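Local atomic coordinates of phosphodiesterase (Salpingoeca rosetta, PDB entry 7D7P), a protein that belongs to the cyclic nucleotide phosphodiesterase family of the HD superfamily, with an all-helical fold that holds a zinc ion and a magnesium ion. Residues A[41-46]-A[126-131]; A[121-126]-A[134-139]; A[322-327]-A[335-340]. All coordinates share one frame; numbering follows the deposited sequence.

In the fold
Contacts 1 and 2 are neighbours at one end of the helical fold, with centres about 8 Å apart. They share V126, and their segments alternate along the chain. They also touch: M41 of contact 1 packs on L136 of contact 2. Contact 3 comes later in the chain. Its centre lies about 20 Å from that of contact 1 and about 19 Å from that of contact 2, and it touches neither. Helix 245-260 packs against all three contacts, through L252, L255 and T258 among others. It ends at D260, a zinc ligand. Helix 133-145 of contact 2 leads into H146 and D147, two further zinc ligands. Contacts 1 and 3 hold no zinc ligand and pack around these helices.

Contact 1 (A[41-46]-A[126-131]); sequences MDAEKL and VATEFI
M41 and A43 pack on T128, and M41 also reaches I131. This is where the start of the short helix 43-47 meets the connection between helices 109-126 and 133-145 of the all-helical phosphodiesterase fold. The meeting is apolar, with no hydrogen bond between the two segments. T128 CG2 is the central atom. It lies 3.6 Å from M41 CE and 3.8 Å from A43 CB, so one methyl serves both partners. The first torsion of T128 explains this. It places CG2 beside the backbone N and opposite the carbonyl carbon, with OG1 between the two (chi1 61°). The M41 chain bends at its last torsion (chi3 62°), which brings its end methyl to T128. The sulfur goes to a different partner: M41 SD is 4.1 Å from I131 CG2, and the two side chains meet at a slant. L136 of helix 133-145 packs on both M41 and I131 and ties the patch to that helix.

The capping and turn bonds stay within each segment. D42 is the N-cap of helix 43-47. Its OD2 accepts a weak capping bond from K45 N at 3.3 Å, and its backbone O takes L46 N at 3.2 Å. In the other segment the chain turns back on A127 O, which accepts from two donors. I131 N lies 3.1 Å from A127 O, and F130 N lies 3.3 Å from it. One backbone bond, I131 with A39, joins this loop to the chain two residues before M41. Within the turn, A127 CA sits 3.5 Å above one face of the F130 ring, offset toward the rim.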
ATOM      1  N   MET A  41      -0.418 -37.850  -8.461  1.00 39.41           N
ATOM      2  CA  MET A  41      -1.257 -36.769  -8.955  1.00 50.09           C
ATOM      3  C   MET A  41      -0.752 -36.306 -10.311  1.00 52.63           C
ATOM      4  O   MET A  41       0.456 -36.166 -10.519  1.00 57.42           O
ATOM      5  CB  MET A  41      -1.278 -35.571  -7.994  1.00 48.68           C
ATOM      6  CG  MET A  41      -1.713 -35.888  -6.574  1.00 51.28           C
ATOM      7  SD  MET A  41      -1.059 -34.708  -5.374  1.00 52.00           S
ATOM      8  CE  MET A  41      -1.820 -33.183  -5.924  1.00 35.64           C
ATOM      9  N   ASP A  42      -1.686 -36.073 -11.231  1.00 50.63           N
ATOM     10  CA  ASP A  42      -1.417 -35.354 -12.472  1.00 47.00           C
ATOM     11  C   ASP A  42      -2.301 -34.116 -12.470  1.00 35.23           C
ATOM     12  O   ASP A  42      -3.529 -34.224 -12.580  1.00 35.97           O
ATOM     13  CB  ASP A  42      -1.678 -36.218 -13.703  1.00 45.33           C
ATOM     14  CG  ASP A  42      -1.373 -35.487 -14.995  1.00 56.30           C
ATOM     15  OD1 ASP A  42      -0.184 -35.189 -15.242  1.00 70.17           O
ATOM     16  OD2 ASP A  42      -2.319 -35.202 -15.759  1.00 50.84           O
ATOM     17  N   ALA A  43      -1.670 -32.943 -12.354  1.00 34.44           N
ATOM     18  CA  ALA A  43      -2.409 -31.706 -12.129  1.00 36.10           C
ATOM     19  C   ALA A  43      -3.399 -31.410 -13.247  1.00 38.65           C
ATOM     20  O   ALA A  43      -4.471 -30.850 -12.990  1.00 32.45           O
ATOM     21  CB  ALA A  43      -1.433 -30.539 -11.969  1.00 33.25           C
ATOM     22  N   GLU A  44      -3.069 -31.776 -14.487  1.00 32.54           N
ATOM     23  CA  GLU A  44      -3.903 -31.368 -15.613  1.00 35.07           C
ATOM     24  C   GLU A  44      -5.188 -32.181 -15.677  1.00 34.43           C
ATOM     25  O   GLU A  44      -6.246 -31.653 -16.040  1.00 34.17           O
ATOM     26  CB  GLU A  44      -3.114 -31.480 -16.914  1.00 45.90           C
ATOM     27  CG  GLU A  44      -1.869 -30.619 -16.917  1.00 46.18           C
ATOM     28  CD  GLU A  44      -1.404 -30.265 -18.309  1.00 64.43           C
ATOM     29  OE1 GLU A  44      -2.122 -30.576 -19.284  1.00 54.49           O
ATOM     30  OE2 GLU A  44      -0.324 -29.647 -18.428  1.00 68.20           O
ATOM     31  N   LYS A  45      -5.116 -33.468 -15.333  1.00 38.78           N
ATOM     32  CA  LYS A  45      -6.335 -34.256 -15.191  1.00 37.68           C
ATOM     33  C   LYS A  45      -7.202 -33.714 -14.062  1.00 28.77           C
ATOM     34  O   LYS A  45      -8.425 -33.606 -14.207  1.00 31.25           O
ATOM     35  CB  LYS A  45      -5.984 -35.723 -14.947  1.00 32.61           C
ATOM     36  N   LEU A  46      -6.579 -33.353 -12.936  1.00 27.64           N
ATOM     37  CA  LEU A  46      -7.329 -32.806 -11.809  1.00 32.85           C
ATOM     38  C   LEU A  46      -7.957 -31.462 -12.158  1.00 32.77           C
ATOM     39  O   LEU A  46      -9.112 -31.199 -11.799  1.00 31.22           O
ATOM     40  CB  LEU A  46      -6.411 -32.668 -10.593  1.00 28.16           C
ATOM     41  CG  LEU A  46      -5.889 -33.971  -9.984  1.00 31.62           C
ATOM     42  CD1 LEU A  46      -4.699 -33.716  -9.065  1.00 28.78           C
ATOM     43  CD2 LEU A  46      -7.001 -34.682  -9.238  1.00 31.41           C
ATOM     44  N   VAL A 126       0.697 -26.412  -7.456  1.00 18.74           N
ATOM     45  CA  VAL A 126       2.139 -26.243  -7.245  1.00 26.55           C
ATOM     46  C   VAL A 126       2.811 -27.431  -6.572  1.00 21.79           C
ATOM     47  O   VAL A 126       4.053 -27.511  -6.598  1.00 24.61           O
ATOM     48  CB  VAL A 126       2.423 -24.954  -6.442  1.00 24.97           C
ATOM     49  CG1 VAL A 126       1.832 -23.737  -7.133  1.00 26.83           C
ATOM     50  CG2 VAL A 126       1.900 -25.084  -5.020  1.00 24.95           C
ATOM     51  N   ALA A 127       2.097 -28.370  -5.954  1.00 20.59           N
ATOM     52  CA  ALA A 127       2.728 -29.362  -5.091  1.00 23.21           C
ATOM     53  C   ALA A 127       2.736 -30.776  -5.660  1.00 26.63           C
ATOM     54  O   ALA A 127       3.237 -31.686  -4.993  1.00 24.89           O
ATOM     55  CB  ALA A 127       2.046 -29.378  -3.717  1.00 15.46           C
ATOM     56  N   THR A 128       2.218 -30.986  -6.873  1.00 25.01           N
ATOM     57  CA  THR A 128       2.045 -32.345  -7.380  1.00 30.07           C
ATOM     58  C   THR A 128       3.353 -33.123  -7.480  1.00 35.71           C
ATOM     59  O   THR A 128       3.322 -34.359  -7.485  1.00 31.81           O
ATOM     60  CB  THR A 128       1.375 -32.324  -8.756  1.00 31.24           C
ATOM     61  OG1 THR A 128       2.200 -31.603  -9.679  1.00 34.98           O
ATOM     62  CG2 THR A 128       0.010 -31.668  -8.675  1.00 34.85           C
ATOM     63  N   GLU A 129       4.498 -32.445  -7.553  1.00 28.57           N
ATOM     64  CA  GLU A 129       5.755 -33.124  -7.831  1.00 33.20           C
ATOM     65  C   GLU A 129       6.696 -33.207  -6.635  1.00 33.21           C
ATOM     66  O   GLU A 129       7.802 -33.739  -6.778  1.00 33.23           O
ATOM     67  CB  GLU A 129       6.466 -32.449  -9.011  1.00 29.44           C
ATOM     68  CG  GLU A 129       5.753 -32.656 -10.346  1.00 26.24           C
ATOM     69  CD  GLU A 129       6.705 -32.677 -11.529  1.00 41.40           C
ATOM     70  OE1 GLU A 129       7.918 -32.466 -11.322  1.00 41.70           O
ATOM     71  OE2 GLU A 129       6.236 -32.903 -12.665  1.00 32.11           O
ATOM     72  N   PHE A 130       6.302 -32.711  -5.461  1.00 27.34           N
ATOM     73  CA  PHE A 130       7.111 -32.921  -4.265  1.00 23.80           C
ATOM     74  C   PHE A 130       6.334 -33.397  -3.046  1.00 26.84           C
ATOM     75  O   PHE A 130       6.940 -34.040  -2.179  1.00 22.21           O
ATOM     76  CB  PHE A 130       7.901 -31.650  -3.897  1.00 29.01           C
ATOM     77  CG  PHE A 130       7.054 -30.423  -3.661  1.00 34.85           C
ATOM     78  CD1 PHE A 130       6.436 -30.208  -2.439  1.00 23.86           C
ATOM     79  CD2 PHE A 130       6.918 -29.461  -4.649  1.00 32.27           C
ATOM     80  CE1 PHE A 130       5.674 -29.073  -2.218  1.00 24.63           C
ATOM     81  CE2 PHE A 130       6.159 -28.323  -4.433  1.00 30.57           C
ATOM     82  CZ  PHE A 130       5.536 -28.130  -3.216  1.00 27.22           C
ATOM     83  N   ILE A 131       5.031 -33.131  -2.944  1.00 26.87           N
ATOM     84  CA  ILE A 131       4.268 -33.607  -1.796  1.00 22.68           C
ATOM     85  C   ILE A 131       4.147 -35.125  -1.856  1.00 26.85           C
ATOM     86  O   ILE A 131       4.021 -35.719  -2.936  1.00 22.32           O
ATOM     87  CB  ILE A 131       2.885 -32.932  -1.736  1.00 23.31           C
ATOM     88  CG1 ILE A 131       2.274 -33.091  -0.342  1.00 24.62           C
ATOM     89  CG2 ILE A 131       1.939 -33.503  -2.783  1.00 18.41           C
ATOM     90  CD1 ILE A 131       0.944 -32.382  -0.171  1.00 21.88           C
TER

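Contact 2 (A[121-126]-A[134-139]); sequences LLLTSV and VELLAM
L121 O lies two residues before L123, which meets L136 and M139, and it is gripped twice by S125. S125 OG donates to L121 O at 2.7 Å, with a C=O...donor angle of 151° and the donor tilted 29° from the carbonyl plane. S125 N adds a weak bond to the same oxygen. This side-chain-to-backbone bond lies within the last turns of helix 109-126.

Across to helix 133-145 the contact is wholly apolar. One branch of one leucine does the touching. L123 CD1 is 3.7 Å from L136 CD1, and the two side chains run past each other in opposite directions. The same L123 CD1 is 3.8 Å from M139 CB. M139 lies one turn further along its helix than L136, so L123 meets two successive turns. The side chain of L136 leaves with CG opposite the backbone N (chi1 178°), and this brings its CD1 within touch of L123. M139 is folded at both outer torsions, and its CB and CG face L123.

L255 of helix 245-260 packs on L123, and L252 and L256 of that helix pack on M139. The neighbouring E135 forms salt bridges with R205 and R248. All three touching residues are buried. With no polar bond across it, this helix-to-helix packing rests on van der Waals contact and the exclusion of water.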
ATOM      1  N   LEU A 121      -7.053 -26.758  -4.309  1.00 13.57           N
ATOM      2  CA  LEU A 121      -6.657 -25.991  -5.487  1.00 19.25           C
ATOM      3  C   LEU A 121      -5.172 -25.651  -5.451  1.00 20.81           C
ATOM      4  O   LEU A 121      -4.482 -25.752  -6.472  1.00 23.17           O
ATOM      5  CB  LEU A 121      -7.492 -24.713  -5.594  1.00 20.54           C
ATOM      6  CG  LEU A 121      -8.998 -24.844  -5.841  1.00 23.93           C
ATOM      7  CD1 LEU A 121      -9.675 -23.489  -5.697  1.00 20.52           C
ATOM      8  CD2 LEU A 121      -9.282 -25.441  -7.212  1.00 22.52           C
ATOM      9  N   LEU A 122      -4.662 -25.254  -4.281  1.00 17.45           N
ATOM     10  CA  LEU A 122      -3.269 -24.827  -4.182  1.00 20.65           C
ATOM     11  C   LEU A 122      -2.309 -25.996  -4.372  1.00 22.95           C
ATOM     12  O   LEU A 122      -1.296 -25.864  -5.067  1.00 24.17           O
ATOM     13  CB  LEU A 122      -3.029 -24.147  -2.833  1.00 16.41           C
ATOM     14  CG  LEU A 122      -3.675 -22.773  -2.638  1.00 18.73           C
ATOM     15  CD1 LEU A 122      -3.673 -22.383  -1.169  1.00 18.90           C
ATOM     16  CD2 LEU A 122      -2.957 -21.722  -3.470  1.00 19.54           C
ATOM     17  N   LEU A 123      -2.608 -27.147  -3.761  1.00 22.04           N
ATOM     18  CA  LEU A 123      -1.714 -28.295  -3.878  1.00 23.37           C
ATOM     19  C   LEU A 123      -1.706 -28.844  -5.299  1.00 21.69           C
ATOM     20  O   LEU A 123      -0.658 -29.262  -5.802  1.00 20.81           O
ATOM     21  CB  LEU A 123      -2.121 -29.388  -2.890  1.00 17.01           C
ATOM     22  CG  LEU A 123      -2.018 -29.072  -1.398  1.00 22.99           C
ATOM     23  CD1 LEU A 123      -2.475 -30.272  -0.585  1.00 17.05           C
ATOM     24  CD2 LEU A 123      -0.602 -28.659  -1.014  1.00 19.14           C
ATOM     25  N   THR A 124      -2.867 -28.858  -5.956  1.00 23.02           N
ATOM     26  CA  THR A 124      -2.925 -29.298  -7.344  1.00 24.72           C
ATOM     27  C   THR A 124      -2.104 -28.387  -8.247  1.00 27.71           C
ATOM     28  O   THR A 124      -1.514 -28.851  -9.229  1.00 25.15           O
ATOM     29  CB  THR A 124      -4.380 -29.351  -7.816  1.00 23.33           C
ATOM     30  OG1 THR A 124      -5.131 -30.218  -6.955  1.00 25.73           O
ATOM     31  CG2 THR A 124      -4.471 -29.865  -9.244  1.00 21.79           C
ATOM     32  N   SER A 125      -2.027 -27.098  -7.913  1.00 27.87           N
ATOM     33  CA  SER A 125      -1.354 -26.141  -8.783  1.00 23.71           C
ATOM     34  C   SER A 125       0.166 -26.208  -8.661  1.00 22.25           C
ATOM     35  O   SER A 125       0.869 -26.054  -9.666  1.00 27.15           O
ATOM     36  CB  SER A 125      -1.850 -24.723  -8.484  1.00 21.74           C
ATOM     37  OG  SER A 125      -3.255 -24.633  -8.636  1.00 24.09           O
ATOM     38  N   VAL A 126       0.697 -26.412  -7.456  1.00 18.74           N
ATOM     39  CA  VAL A 126       2.139 -26.243  -7.245  1.00 26.55           C
ATOM     40  C   VAL A 126       2.811 -27.431  -6.572  1.00 21.79           C
ATOM     41  O   VAL A 126       4.053 -27.511  -6.598  1.00 24.61           O
ATOM     42  CB  VAL A 126       2.423 -24.954  -6.442  1.00 24.97           C
ATOM     43  CG1 VAL A 126       1.832 -23.737  -7.133  1.00 26.83           C
ATOM     44  CG2 VAL A 126       1.900 -25.084  -5.020  1.00 24.95           C
ATOM     45  N   VAL A 134       1.222 -39.408   1.957  1.00 20.58           N
ATOM     46  CA  VAL A 134       0.799 -39.247   3.344  1.00 18.23           C
ATOM     47  C   VAL A 134       0.599 -37.771   3.673  1.00 21.97           C
ATOM     48  O   VAL A 134      -0.375 -37.398   4.337  1.00 22.29           O
ATOM     49  CB  VAL A 134       1.812 -39.916   4.293  1.00 24.34           C
ATOM     50  CG1 VAL A 134       1.563 -39.491   5.734  1.00 19.50           C
ATOM     51  CG2 VAL A 134       1.738 -41.432   4.166  1.00 26.24           C
ATOM     52  N   GLU A 135       1.503 -36.908   3.200  1.00 18.89           N
ATOM     53  CA  GLU A 135       1.361 -35.476   3.450  1.00 16.05           C
ATOM     54  C   GLU A 135       0.129 -34.903   2.758  1.00 18.74           C
ATOM     55  O   GLU A 135      -0.482 -33.960   3.272  1.00 21.95           O
ATOM     56  CB  GLU A 135       2.622 -34.735   2.998  1.00 19.53           C
ATOM     57  CG  GLU A 135       3.862 -35.061   3.823  1.00 14.04           C
ATOM     58  CD  GLU A 135       5.152 -34.656   3.134  1.00 22.35           C
ATOM     59  OE1 GLU A 135       5.103 -34.258   1.949  1.00 15.91           O
ATOM     60  OE2 GLU A 135       6.220 -34.745   3.777  1.00 22.05           O
ATOM     61  N   LEU A 136      -0.253 -35.456   1.606  1.00 17.21           N
ATOM     62  CA  LEU A 136      -1.465 -35.001   0.934  1.00 21.69           C
ATOM     63  C   LEU A 136      -2.700 -35.312   1.769  1.00 20.39           C
ATOM     64  O   LEU A 136      -3.565 -34.450   1.964  1.00 19.35           O
ATOM     65  CB  LEU A 136      -1.574 -35.642  -0.449  1.00 18.19           C
ATOM     66  CG  LEU A 136      -2.825 -35.302  -1.260  1.00 19.04           C
ATOM     67  CD1 LEU A 136      -2.894 -33.808  -1.548  1.00 14.79           C
ATOM     68  CD2 LEU A 136      -2.863 -36.109  -2.553  1.00 26.31           C
ATOM     69  N   LEU A 137      -2.799 -36.548   2.269  1.00 16.15           N
ATOM     70  CA  LEU A 137      -3.897 -36.903   3.161  1.00 20.00           C
ATOM     71  C   LEU A 137      -3.890 -36.035   4.412  1.00 14.44           C
ATOM     72  O   LEU A 137      -4.950 -35.622   4.895  1.00 15.69           O
ATOM     73  CB  LEU A 137      -3.810 -38.384   3.534  1.00 17.92           C
ATOM     74  CG  LEU A 137      -4.796 -38.907   4.582  1.00 17.72           C
ATOM     75  CD1 LEU A 137      -6.228 -38.819   4.071  1.00 16.51           C
ATOM     76  CD2 LEU A 137      -4.449 -40.336   4.981  1.00 15.99           C
ATOM     77  N   ALA A 138      -2.700 -35.738   4.945  1.00 12.59           N
ATOM     78  CA  ALA A 138      -2.607 -34.899   6.136  1.00 18.83           C
ATOM     79  C   ALA A 138      -3.087 -33.477   5.870  1.00 12.61           C
ATOM     80  O   ALA A 138      -3.678 -32.849   6.755  1.00 19.17           O
ATOM     81  CB  ALA A 138      -1.169 -34.877   6.655  1.00 11.64           C
ATOM     82  N   MET A 139      -2.839 -32.949   4.669  1.00 15.66           N
ATOM     83  CA  MET A 139      -3.264 -31.586   4.371  1.00 14.42           C
ATOM     84  C   MET A 139      -4.782 -31.487   4.273  1.00 16.20           C
ATOM     85  O   MET A 139      -5.368 -30.471   4.660  1.00 16.32           O
ATOM     86  CB  MET A 139      -2.605 -31.099   3.082  1.00 12.15           C
ATOM     87  CG  MET A 139      -1.101 -30.887   3.210  1.00 18.96           C
ATOM     88  SD  MET A 139      -0.684 -29.690   4.495  1.00 26.77           S
ATOM     89  CE  MET A 139      -1.302 -28.186   3.743  1.00 23.75           C
TER

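Contact 3 (A[322-327]-A[335-340])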
ATOM      1  N   PRO A 322       1.470  -8.270   0.417  1.00 21.70           N
ATOM      2  CA  PRO A 322       2.885  -8.639   0.582  1.00 21.98           C
ATOM      3  C   PRO A 322       3.095 -10.135   0.720  1.00 23.24           C
ATOM      4  O   PRO A 322       4.144 -10.644   0.305  1.00 21.53           O
ATOM      5  CB  PRO A 322       3.306  -7.889   1.854  1.00 20.37           C
ATOM      6  CG  PRO A 322       2.319  -6.783   1.992  1.00 31.23           C
ATOM      7  CD  PRO A 322       1.030  -7.346   1.482  1.00 24.26           C
ATOM      8  N   TRP A 323       2.126 -10.854   1.290  1.00 18.58           N
ATOM      9  CA  TRP A 323       2.243 -12.305   1.395  1.00 24.51           C
ATOM     10  C   TRP A 323       2.252 -12.954   0.016  1.00 19.37           C
ATOM     11  O   TRP A 323       3.142 -13.752  -0.302  1.00 17.34           O
ATOM     12  CB  TRP A 323       1.102 -12.862   2.249  1.00 19.13           C
ATOM     13  CG  TRP A 323       1.084 -14.363   2.351  1.00 21.28           C
ATOM     14  CD1 TRP A 323       0.351 -15.229   1.591  1.00 19.78           C
ATOM     15  CD2 TRP A 323       1.832 -15.172   3.270  1.00 20.61           C
ATOM     16  NE1 TRP A 323       0.597 -16.525   1.979  1.00 21.10           N
ATOM     17  CE2 TRP A 323       1.502 -16.516   3.008  1.00 19.85           C
ATOM     18  CE3 TRP A 323       2.748 -14.888   4.288  1.00 23.70           C
ATOM     19  CZ2 TRP A 323       2.055 -17.575   3.727  1.00 15.81           C
ATOM     20  CZ3 TRP A 323       3.297 -15.941   5.000  1.00 29.20           C
ATOM     21  CH2 TRP A 323       2.949 -17.268   4.714  1.00 24.10           C
ATOM     22  N   HIS A 324       1.271 -12.610  -0.821  1.00 17.56           N
ATOM     23  CA  HIS A 324       1.151 -13.235  -2.133  1.00 19.88           C
ATOM     24  C   HIS A 324       2.215 -12.753  -3.110  1.00 23.30           C
ATOM     25  O   HIS A 324       2.506 -13.458  -4.083  1.00 19.16           O
ATOM     26  CB  HIS A 324      -0.244 -12.988  -2.706  1.00 21.15           C
ATOM     27  CG  HIS A 324      -1.280 -13.933  -2.186  1.00 25.78           C
ATOM     28  ND1 HIS A 324      -1.686 -15.052  -2.884  1.00 22.06           N
ATOM     29  CD2 HIS A 324      -1.990 -13.935  -1.033  1.00 17.91           C
ATOM     30  CE1 HIS A 324      -2.603 -15.696  -2.187  1.00 22.09           C
ATOM     31  NE2 HIS A 324      -2.806 -15.040  -1.057  1.00 19.67           N
ATOM     32  N   GLN A 325       2.793 -11.570  -2.884  1.00 19.55           N
ATOM     33  CA  GLN A 325       3.930 -11.148  -3.695  1.00 26.20           C
ATOM     34  C   GLN A 325       5.131 -12.057  -3.464  1.00 22.18           C
ATOM     35  O   GLN A 325       5.847 -12.403  -4.410  1.00 21.19           O
ATOM     36  CB  GLN A 325       4.283  -9.692  -3.389  1.00 26.63           C
ATOM     37  CG  GLN A 325       3.348  -8.684  -4.038  1.00 23.42           C
ATOM     38  CD  GLN A 325       3.650  -7.257  -3.627  1.00 35.21           C
ATOM     39  OE1 GLN A 325       4.025  -6.994  -2.486  1.00 33.00           O
ATOM     40  NE2 GLN A 325       3.483  -6.324  -4.559  1.00 35.35           N
ATOM     41  N   GLN A 326       5.363 -12.462  -2.214  1.00 25.89           N
ATOM     42  CA  GLN A 326       6.424 -13.428  -1.947  1.00 26.97           C
ATOM     43  C   GLN A 326       6.028 -14.823  -2.412  1.00 24.14           C
ATOM     44  O   GLN A 326       6.870 -15.578  -2.915  1.00 21.67           O
ATOM     45  CB  GLN A 326       6.769 -13.434  -0.459  1.00 22.95           C
ATOM     46  CG  GLN A 326       7.434 -12.156   0.014  1.00 25.47           C
ATOM     47  CD  GLN A 326       8.688 -11.838  -0.774  1.00 29.25           C
ATOM     48  OE1 GLN A 326       9.558 -12.691  -0.948  1.00 31.91           O
ATOM     49  NE2 GLN A 326       8.780 -10.608  -1.264  1.00 23.14           N
ATOM     50  N   LEU A 327       4.752 -15.184  -2.254  1.00 21.35           N
ATOM     51  CA  LEU A 327       4.302 -16.505  -2.684  1.00 21.52           C
ATOM     52  C   LEU A 327       4.384 -16.648  -4.199  1.00 23.62           C
ATOM     53  O   LEU A 327       4.816 -17.691  -4.706  1.00 20.00           O
ATOM     54  CB  LEU A 327       2.878 -16.760  -2.193  1.00 19.97           C
ATOM     55  CG  LEU A 327       2.311 -18.160  -2.444  1.00 20.11           C
ATOM     56  CD1 LEU A 327       3.098 -19.208  -1.669  1.00 16.80           C
ATOM     57  CD2 LEU A 327       0.832 -18.217  -2.081  1.00 22.65           C
ATOM     58  N   ASP A 335       0.562 -16.432  -9.574  1.00 27.45           N
ATOM     59  CA  ASP A 335       0.562 -14.975  -9.620  1.00 24.82           C
ATOM     60  C   ASP A 335      -0.746 -14.396 -10.145  1.00 23.61           C
ATOM     61  O   ASP A 335      -0.951 -13.183 -10.034  1.00 26.79           O
ATOM     62  CB  ASP A 335       1.749 -14.461 -10.446  1.00 21.64           C
ATOM     63  CG  ASP A 335       1.696 -14.887 -11.904  1.00 37.27           C
ATOM     64  OD1 ASP A 335       0.763 -15.616 -12.303  1.00 32.93           O
ATOM     65  OD2 ASP A 335       2.608 -14.488 -12.656  1.00 32.47           O
ATOM     66  N   PHE A 336      -1.635 -15.222 -10.704  1.00 22.54           N
ATOM     67  CA  PHE A 336      -2.950 -14.725 -11.089  1.00 25.23           C
ATOM     68  C   PHE A 336      -3.774 -14.300  -9.882  1.00 27.44           C
ATOM     69  O   PHE A 336      -4.698 -13.492 -10.031  1.00 26.82           O
ATOM     70  CB  PHE A 336      -3.710 -15.783 -11.898  1.00 30.73           C
ATOM     71  CG  PHE A 336      -4.076 -17.012 -11.107  1.00 26.38           C
ATOM     72  CD1 PHE A 336      -3.190 -18.073 -11.003  1.00 23.69           C
ATOM     73  CD2 PHE A 336      -5.308 -17.110 -10.478  1.00 21.97           C
ATOM     74  CE1 PHE A 336      -3.521 -19.205 -10.281  1.00 27.42           C
ATOM     75  CE2 PHE A 336      -5.646 -18.239  -9.754  1.00 30.55           C
ATOM     76  CZ  PHE A 336      -4.751 -19.289  -9.655  1.00 28.72           C
ATOM     77  N   LEU A 337      -3.461 -14.827  -8.694  1.00 19.37           N
ATOM     78  CA  LEU A 337      -4.151 -14.405  -7.480  1.00 28.70           C
ATOM     79  C   LEU A 337      -3.887 -12.939  -7.162  1.00 25.94           C
ATOM     80  O   LEU A 337      -4.733 -12.280  -6.546  1.00 24.38           O
ATOM     81  CB  LEU A 337      -3.729 -15.285  -6.303  1.00 24.01           C
ATOM     82  CG  LEU A 337      -4.041 -16.775  -6.458  1.00 26.51           C
ATOM     83  CD1 LEU A 337      -3.263 -17.608  -5.450  1.00 28.11           C
ATOM     84  CD2 LEU A 337      -5.538 -17.017  -6.328  1.00 23.01           C
ATOM     85  N   LEU A 338      -2.724 -12.416  -7.563  1.00 24.32           N
ATOM     86  CA  LEU A 338      -2.436 -11.003  -7.340  1.00 27.62           C
ATOM     87  C   LEU A 338      -3.391 -10.108  -8.119  1.00 29.61           C
ATOM     88  O   LEU A 338      -3.731  -9.013  -7.656  1.00 25.26           O
ATOM     89  CB  LEU A 338      -0.986 -10.696  -7.718  1.00 27.55           C
ATOM     90  CG  LEU A 338       0.081 -11.179  -6.733  1.00 24.95           C
ATOM     91  CD1 LEU A 338       1.475 -10.998  -7.310  1.00 25.26           C
ATOM     92  CD2 LEU A 338      -0.049 -10.446  -5.407  1.00 28.98           C
ATOM     93  N   ASP A 339      -3.833 -10.554  -9.298  1.00 23.29           N
ATOM     94  CA  ASP A 339      -4.826  -9.799 -10.053  1.00 29.17           C
ATOM     95  C   ASP A 339      -6.196  -9.856  -9.388  1.00 30.94           C
ATOM     96  O   ASP A 339      -6.956  -8.884  -9.459  1.00 25.93           O
ATOM     97  CB  ASP A 339      -4.911 -10.321 -11.487  1.00 30.08           C
ATOM     98  CG  ASP A 339      -3.606 -10.155 -12.247  1.00 37.99           C
ATOM     99  OD1 ASP A 339      -2.877  -9.178 -11.973  1.00 44.83           O
ATOM    100  OD2 ASP A 339      -3.309 -11.001 -13.116  1.00 43.66           O
ATOM    101  N   THR A 340      -6.532 -10.980  -8.750  1.00 23.39           N
ATOM    102  CA  THR A 340      -7.772 -11.046  -7.982  1.00 24.73           C
ATOM    103  C   THR A 340      -7.702 -10.144  -6.756  1.00 22.68           C
ATOM    104  O   THR A 340      -8.661  -9.428  -6.447  1.00 23.13           O
ATOM    105  CB  THR A 340      -8.063 -12.489  -7.567  1.00 27.67           C
ATOM    106  OG1 THR A 340      -8.186 -13.311  -8.735  1.00 31.36           O
ATOM    107  CG2 THR A 340      -9.353 -12.562  -6.765  1.00 25.16           C
TER
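H324 touches both L337 and L338 and is the first residue of 322-327 to meet 335-340. Its CB lies 3.7 Å from L338 CD2. Its ring takes L337 at the edge: H324 CE1 is 3.8 Å from L337 CD1, which lies near the ring plane. L337 CB, 4.0 Å from H324 ND1, lies off that plane, and the two side chains meet at a slant. The CB of H324 points toward the partner helix, and the first torsion (chi1 -82°) sets CG anti to the carbonyl carbon, which brings the ND1-CE1 side of the ring to L337. H324 CD2 in turn lies at the edge of the W323 indole, in its plane. W323 is itself fixed by a hydrogen bond to T258 and an edge-to-face meeting with H257.

These residues belong to an antiparallel helical hairpin. Helix 305-330 and helix 336-359 follow each other in the chain, and the short segments here run at 162° with their axes 9.8 Å apart.

Q325 comes next. Its CB points away from the partner helix, yet L338 still reaches it. L338 CD2 is 4.0 Å from Q325 N and 4.1 Å from Q325 CG. The two side chains cross at about a right angle. The same methyl of L338 thus touches two consecutive residues of the helix. Further on, L327 packs on V254 and T258 of helix 245-260. On the partner helix, L337 also packs on I265 and W54, and L337 CG sits 3.9 Å above one face of the F336 ring, toward its rim.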